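Acarbose/maltose binding protein GacH (Streptomyces glaucescens, PDB 3K01) binds acarbose and an acarbose homolog, and probably maltose, as the extracellular solute receptor of an ABC transporter. Local coordinates at residues A[165-170]-A[229-234]. Residues are numbered along the deposited sequence; the frame is centred on the assembly and turned at random.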
loop_
_atom_site.group_PDB
_atom_site.type_symbol
_atom_site.label_atom_id
_atom_site.label_comp_id
_atom_site.label_asym_id
_atom_site.label_seq_id
_atom_site.Cartn_x
_atom_site.Cartn_y
_atom_site.Cartn_z
ATOM N N GLU A 165 -5.657 10.339 -22.103
ATOM C CA GLU A 165 -4.440 11.102 -22.360
ATOM C C GLU A 165 -3.234 10.198 -22.489
ATOM O O GLU A 165 -2.335 10.481 -23.295
ATOM C CB GLU A 165 -4.209 12.146 -21.271
ATOM C CG GLU A 165 -5.321 13.185 -21.268
ATOM C CD GLU A 165 -5.366 14.057 -20.060
ATOM O OE1 GLU A 165 -4.486 13.980 -19.174
ATOM O OE2 GLU A 165 -6.337 14.849 -20.001
ATOM N N LEU A 166 -3.194 9.126 -21.706
ATOM C CA LEU A 166 -2.061 8.206 -21.772
ATOM C C LEU A 166 -1.994 7.537 -23.125
ATOM O O LEU A 166 -0.901 7.349 -23.657
ATOM C CB LEU A 166 -2.128 7.186 -20.628
ATOM C CG LEU A 166 -0.925 6.226 -20.526
ATOM C CD1 LEU A 166 -0.626 5.947 -19.059
ATOM C CD2 LEU A 166 -1.146 4.921 -21.292
ATOM N N LYS A 167 -3.130 7.152 -23.680
ATOM C CA LYS A 167 -3.120 6.535 -25.014
ATOM C C LYS A 167 -2.526 7.447 -26.065
ATOM O O LYS A 167 -1.730 7.015 -26.909
ATOM C CB LYS A 167 -4.523 6.092 -25.409
ATOM C CG LYS A 167 -4.993 4.919 -24.574
ATOM C CD LYS A 167 -6.424 4.576 -24.877
ATOM C CE LYS A 167 -6.500 3.810 -26.172
ATOM N NZ LYS A 167 -7.905 3.453 -26.540
ATOM N N THR A 168 -2.912 8.717 -26.010
ATOM C CA THR A 168 -2.380 9.695 -26.955
ATOM C C THR A 168 -0.880 9.880 -26.713
ATOM O O THR A 168 -0.059 9.896 -27.657
ATOM C CB THR A 168 -3.140 11.009 -26.838
ATOM O OG1 THR A 168 -4.498 10.730 -27.215
ATOM C CG2 THR A 168 -2.523 12.077 -27.767
ATOM N N ALA A 169 -0.502 10.024 -25.459
ATOM C CA ALA A 169 0.902 10.238 -25.156
ATOM C C ALA A 169 1.729 9.044 -25.608
ATOM O O ALA A 169 2.818 9.218 -26.174
ATOM C CB ALA A 169 1.076 10.474 -23.677
ATOM N N ALA A 170 1.223 7.836 -25.384
ATOM C CA ALA A 170 1.923 6.627 -25.802
ATOM C C ALA A 170 2.163 6.600 -27.306
ATOM O O ALA A 170 3.279 6.260 -27.751
ATOM C CB ALA A 170 1.130 5.404 -25.402
ATOM N N VAL A 229 -3.403 -2.674 -24.077
ATOM C CA VAL A 229 -2.484 -3.588 -24.758
ATOM C C VAL A 229 -2.857 -3.745 -26.238
ATOM O O VAL A 229 -1.983 -3.642 -27.118
ATOM C CB VAL A 229 -2.398 -4.952 -24.015
ATOM C CG1 VAL A 229 -1.470 -5.876 -24.729
ATOM C CG2 VAL A 229 -1.922 -4.759 -22.552
ATOM N N ASP A 230 -4.139 -3.916 -26.542
ATOM C CA ASP A 230 -4.557 -4.104 -27.940
ATOM C C ASP A 230 -4.160 -2.907 -28.785
ATOM O O ASP A 230 -3.764 -3.068 -29.943
ATOM C CB ASP A 230 -6.071 -4.202 -28.046
ATOM C CG ASP A 230 -6.606 -5.537 -27.675
ATOM O OD1 ASP A 230 -5.844 -6.518 -27.560
ATOM O OD2 ASP A 230 -7.861 -5.585 -27.536
ATOM N N SER A 231 -4.299 -1.708 -28.231
ATOM C CA SER A 231 -4.021 -0.469 -28.973
ATOM C C SER A 231 -2.541 -0.189 -29.085
ATOM O O SER A 231 -2.167 0.778 -29.764
ATOM C CB SER A 231 -4.690 0.724 -28.286
ATOM O OG SER A 231 -4.055 0.955 -27.034
ATOM N N LYS A 232 -1.708 -0.987 -28.425
ATOM C CA LYS A 232 -0.252 -0.823 -28.436
ATOM C C LYS A 232 0.259 0.301 -27.551
ATOM O O LYS A 232 1.466 0.586 -27.578
ATOM C CB LYS A 232 0.318 -0.700 -29.862
ATOM C CG LYS A 232 -0.067 -1.896 -30.749
ATOM C CD LYS A 232 0.534 -1.775 -32.141
ATOM C CE LYS A 232 -0.072 -0.615 -32.877
ATOM N NZ LYS A 232 0.767 -0.250 -34.058
ATOM N N ALA A 233 -0.623 0.918 -26.777
ATOM C CA ALA A 233 -0.177 1.892 -25.783
ATOM C C ALA A 233 0.679 1.237 -24.709
ATOM O O ALA A 233 1.525 1.897 -24.108
ATOM C CB ALA A 233 -1.350 2.578 -25.147
ATOM N N ALA A 234 0.418 -0.039 -24.447
ATOM C CA ALA A 234 1.076 -0.760 -23.360
ATOM C C ALA A 234 1.497 -2.124 -23.806
ATOM O O ALA A 234 0.914 -2.700 -24.747
ATOM C CB ALA A 234 0.156 -0.910 -22.162
HETATM O O HOH W 1 2.917 2.982 -27.185
#
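Ser231 and Ala233 pack against Lys167 and Ala170 where the turn after helix 216-230 passes one side of helix 163-177. The fold is that of a periplasmic-type solute-binding protein. The turn leads from helix 216-230 into strand 234-235, which pairs in parallel with strand 180-183. Helix 163-177 directly precedes strand 180-183, so the contact packs the helix-to-strand turn 231-233 against the first half of the helix that precedes the neighbouring strand of the same alpha/beta lobe.

Ser231 lies alongside the aliphatic end of Lys167. Ser231 OG is 3.9 Å from Lys167 CE. The Lys167 chain bends at its third torsion (chi3 78°), and its NZ forms a salt bridge with Asp227. Ser231 OG turns back to the helix end, where it is hydrogen-bonded to Asp227 O. With chi1 at 68°, it sits between its own backbone N and carbonyl carbon. Ser231 OG also takes a weak but fairly straight bond from Ala233 N, at 3.4 Å. Asp227 thus serves both sides of the contact, through its carboxylate for the lysine and its carbonyl for the serine.

Lys232 breaks the helical path with a positive phi of 77°. Lys232 takes part through its backbone: Lys232 O accepts a bond of 2.8 Å from a water O. The same water donates weakly to Ala170 O, which also accepts from Thr174 OG1. The water therefore bridges the two backbones.

Ala233 points its methyl at the helix, where it meets Lys167 and Ala170. The backbones come near here, with Ala170 CA and Ala233 CA 5.2 Å apart. Ala233 CB is 4.3 Å from Lys167 CA. Leu228 also touches Ala233 and Lys167, extending the apolar packing. The two alanine methyls meet directly, Ala233 CB lying 3.8 Å from Ala170 CB.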